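Local coordinates for protein response regulator receiver modulated diguanylate cyclase with PAS/PAC sensor (Desulfovibrio desulfuricans subsp. desulfuricans, PDB 3CG0) that probably receives a phosphorelay signal through its receiver domain, the part crystallised here, to control cyclic di-GMP synthesis by the diguanylate cyclase portion of the full-length protein, at residues P84-T89 with G107-P112. Residues are numbered along the deposited sequence; the frame is centred on the assembly and turned at random.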
ATOM      1  N   PRO C  84      -5.029  -8.248  21.149  1.00 39.38           N
ATOM      2  CA  PRO C  84      -4.945  -9.532  20.484  1.00 36.77           C
ATOM      3  C   PRO C  84      -4.643 -10.635  21.499  1.00 34.62           C
ATOM      4  O   PRO C  84      -3.936 -10.405  22.475  1.00 32.74           O
ATOM      5  CB  PRO C  84      -3.745  -9.386  19.557  1.00 37.39           C
ATOM      6  CG  PRO C  84      -3.399  -7.952  19.534  1.00 38.21           C
ATOM      7  CD  PRO C  84      -3.943  -7.334  20.768  1.00 37.36           C
ATOM      8  N   ILE C  85      -5.144 -11.831  21.219  1.00 31.41           N
ATOM      9  CA  ILE C  85      -5.089 -12.949  22.126  1.00 37.27           C
ATOM     10  C   ILE C  85      -4.425 -14.137  21.470  1.00 38.76           C
ATOM     11  O   ILE C  85      -4.820 -14.546  20.378  1.00 37.72           O
ATOM     12  CB  ILE C  85      -6.520 -13.390  22.537  1.00 28.40           C
ATOM     13  CG1 ILE C  85      -7.267 -12.236  23.228  1.00 24.97           C
ATOM     14  CG2 ILE C  85      -6.463 -14.634  23.429  1.00 38.16           C
ATOM     15  CD1 ILE C  85      -6.493 -11.557  24.372  1.00 26.64           C
ATOM     16  N   ILE C  86      -3.430 -14.694  22.150  1.00 31.92           N
ATOM     17  CA  ILE C  86      -2.960 -16.029  21.826  1.00 40.29           C
ATOM     18  C   ILE C  86      -3.284 -16.906  23.015  1.00 42.00           C
ATOM     19  O   ILE C  86      -2.980 -16.543  24.155  1.00 46.13           O
ATOM     20  CB  ILE C  86      -1.450 -16.052  21.537  1.00 40.39           C
ATOM     21  CG1 ILE C  86      -1.115 -14.996  20.481  1.00 31.84           C
ATOM     22  CG2 ILE C  86      -0.988 -17.465  21.111  1.00 35.27           C
ATOM     23  CD1 ILE C  86       0.319 -14.995  20.045  1.00 41.65           C
ATOM     24  N   PHE C  87      -3.951 -18.033  22.767  1.00 44.59           N
ATOM     25  CA  PHE C  87      -4.247 -18.957  23.852  1.00 39.21           C
ATOM     26  C   PHE C  87      -3.094 -19.903  24.056  1.00 37.27           C
ATOM     27  O   PHE C  87      -2.517 -20.400  23.099  1.00 35.94           O
ATOM     28  CB  PHE C  87      -5.505 -19.775  23.593  1.00 37.59           C
ATOM     29  CG  PHE C  87      -6.778 -19.051  23.893  1.00 41.48           C
ATOM     30  CD1 PHE C  87      -7.126 -18.713  25.204  1.00 31.57           C
ATOM     31  CD2 PHE C  87      -7.663 -18.757  22.867  1.00 39.67           C
ATOM     32  CE1 PHE C  87      -8.305 -18.069  25.460  1.00 31.85           C
ATOM     33  CE2 PHE C  87      -8.858 -18.104  23.118  1.00 41.48           C
ATOM     34  CZ  PHE C  87      -9.179 -17.754  24.406  1.00 29.25           C
ATOM     35  N   ILE C  88      -2.768 -20.142  25.315  1.00 38.74           N
ATOM     36  CA  ILE C  88      -1.801 -21.164  25.702  1.00 44.15           C
ATOM     37  C   ILE C  88      -2.582 -22.425  26.052  1.00 48.90           C
ATOM     38  O   ILE C  88      -3.474 -22.394  26.907  1.00 56.15           O
ATOM     39  CB  ILE C  88      -0.929 -20.692  26.895  1.00 46.75           C
ATOM     40  CG1 ILE C  88      -0.264 -19.335  26.591  1.00 45.94           C
ATOM     41  CG2 ILE C  88       0.088 -21.751  27.270  1.00 42.34           C
ATOM     42  CD1 ILE C  88       0.642 -19.322  25.339  1.00 43.18           C
ATOM     43  N   THR C  89      -2.274 -23.527  25.378  1.00 52.51           N
ATOM     44  CA  THR C  89      -3.089 -24.734  25.504  1.00 62.74           C
ATOM     45  C   THR C  89      -2.327 -25.928  26.072  1.00 68.70           C
ATOM     46  O   THR C  89      -1.101 -26.005  25.977  1.00 67.72           O
ATOM     47  CB  THR C  89      -3.718 -25.173  24.150  1.00 62.84           C
ATOM     48  OG1 THR C  89      -2.695 -25.664  23.277  1.00 67.27           O
ATOM     49  CG2 THR C  89      -4.458 -24.035  23.477  1.00 57.52           C
ATOM     50  N   GLY C 107      -4.319 -17.344  17.533  1.00 45.33           N
ATOM     51  CA  GLY C 107      -3.932 -18.738  17.391  1.00 38.75           C
ATOM     52  C   GLY C 107      -3.906 -19.413  18.748  1.00 42.11           C
ATOM     53  O   GLY C 107      -4.408 -18.856  19.730  1.00 34.21           O
ATOM     54  N   TYR C 108      -3.320 -20.612  18.776  1.00 40.85           N
ATOM     55  CA  TYR C 108      -3.198 -21.436  19.970  1.00 42.19           C
ATOM     56  C   TYR C 108      -1.779 -21.977  20.040  1.00 44.23           C
ATOM     57  O   TYR C 108      -1.250 -22.499  19.058  1.00 40.15           O
ATOM     58  CB  TYR C 108      -4.200 -22.603  19.930  1.00 45.74           C
ATOM     59  CG  TYR C 108      -5.648 -22.179  19.768  1.00 43.22           C
ATOM     60  CD1 TYR C 108      -6.473 -22.016  20.876  1.00 44.50           C
ATOM     61  CD2 TYR C 108      -6.192 -21.948  18.504  1.00 51.81           C
ATOM     62  CE1 TYR C 108      -7.786 -21.623  20.729  1.00 48.10           C
ATOM     63  CE2 TYR C 108      -7.498 -21.548  18.351  1.00 47.04           C
ATOM     64  CZ  TYR C 108      -8.293 -21.391  19.467  1.00 43.77           C
ATOM     65  OH  TYR C 108      -9.599 -21.006  19.317  1.00 52.80           O
ATOM     66  N   LEU C 109      -1.152 -21.821  21.197  1.00 46.62           N
ATOM     67  CA  LEU C 109       0.208 -22.317  21.431  1.00 51.04           C
ATOM     68  C   LEU C 109       0.199 -23.419  22.479  1.00 53.17           C
ATOM     69  O   LEU C 109      -0.180 -23.179  23.627  1.00 55.37           O
ATOM     70  CB  LEU C 109       1.132 -21.170  21.866  1.00 48.88           C
ATOM     71  CG  LEU C 109       2.163 -20.615  20.868  1.00 48.70           C
ATOM     72  CD1 LEU C 109       1.863 -20.935  19.412  1.00 35.26           C
ATOM     73  CD2 LEU C 109       2.328 -19.125  21.058  1.00 40.41           C
ATOM     74  N   ALA C 110       0.603 -24.622  22.077  1.00 56.59           N
ATOM     75  CA  ALA C 110       0.624 -25.769  22.977  1.00 60.73           C
ATOM     76  C   ALA C 110       1.904 -25.805  23.799  1.00 65.06           C
ATOM     77  O   ALA C 110       3.000 -25.700  23.250  1.00 70.94           O
ATOM     78  CB  ALA C 110       0.449 -27.061  22.194  1.00 64.57           C
ATOM     79  N   LYS C 111       1.760 -25.942  25.116  1.00 69.14           N
ATOM     80  CA  LYS C 111       2.918 -26.010  26.009  1.00 74.83           C
ATOM     81  C   LYS C 111       3.517 -27.427  26.030  1.00 79.09           C
ATOM     82  O   LYS C 111       2.765 -28.408  25.989  1.00 80.54           O
ATOM     83  CB  LYS C 111       2.578 -25.488  27.418  1.00 74.34           C
ATOM     84  CG  LYS C 111       1.423 -26.186  28.133  1.00 74.54           C
ATOM     85  CD  LYS C 111       0.447 -25.172  28.729  1.00 72.37           C
ATOM     86  CE  LYS C 111       0.932 -24.561  30.032  1.00 72.08           C
ATOM     87  NZ  LYS C 111       0.208 -25.143  31.184  1.00 73.37           N
ATOM     88  N   PRO C 112       4.867 -27.547  26.068  1.00 81.69           N
ATOM     89  CA  PRO C 112       5.908 -26.503  26.093  1.00 79.99           C
ATOM     90  C   PRO C 112       6.019 -25.740  24.775  1.00 76.94           C
ATOM     91  O   PRO C 112       6.140 -26.344  23.703  1.00 77.03           O
ATOM     92  CB  PRO C 112       7.201 -27.289  26.366  1.00 80.77           C
ATOM     93  CG  PRO C 112       6.756 -28.649  26.818  1.00 84.52           C
ATOM     94  CD  PRO C 112       5.468 -28.891  26.104  1.00 83.14           C
TER
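Leu109 O is held by two groups, Thr89 N and Ile88 CA. Thr89 N donates a hydrogen bond of 2.8 Å to Leu109 O. Ile88 CA adds a weaker CA-H...O contact to the same oxygen. Phe87 O takes the shortest bond, 2.7 Å from Leu109 N, and Tyr108 CA adds a CA-H...O contact to Phe87 O. Lys111 N reaches Thr89 O at 3.0 Å, while Phe87 N to Gly107 O is the longest of the four at 3.2 Å.

This is parallel pairing of the fourth and fifth strands of the CheY-like receiver fold. Helix 94-101 makes the beta-alpha-beta crossover between them. Strand 107-110 ends the sheet within this chain.

On one face, Phe87 and Tyr108 lie side by side and point the same way. Their ring planes are 15° apart but slid, so overlap is slight; Phe87 CD2 meets Tyr108 CE1 at 3.6 Å. Ile85 CG2 covers the centre of one Phe87 face. With Thr89 chi1 at 70°, OG1 sits between the backbone N and the carbonyl carbon, and CG2 falls anti to the carbonyl carbon, at the Tyr108 ring edge. Tyr108 OH hydrogen-bonds Glu132 of the second subunit, so this edge strand also meets the neighbouring chain.

On the other face, Ile86 CG2 touches Leu109 CD2 at 3.7 Å, and Ile88 CD1 rests against Leu109 CB. Leu109 packs on helix 115-132. The bent Lys111 chain runs across Ile88, with CD 3.7 Å from Ile88 CG2. Lys111 NZ makes long, weak ion pairs with Glu16 and with Asp61, the predicted phosphorylation site, unmodified here. The peptide bond from Lys111 to Pro112 is cis, as at the conserved lysine-proline pair of CheY-like receivers.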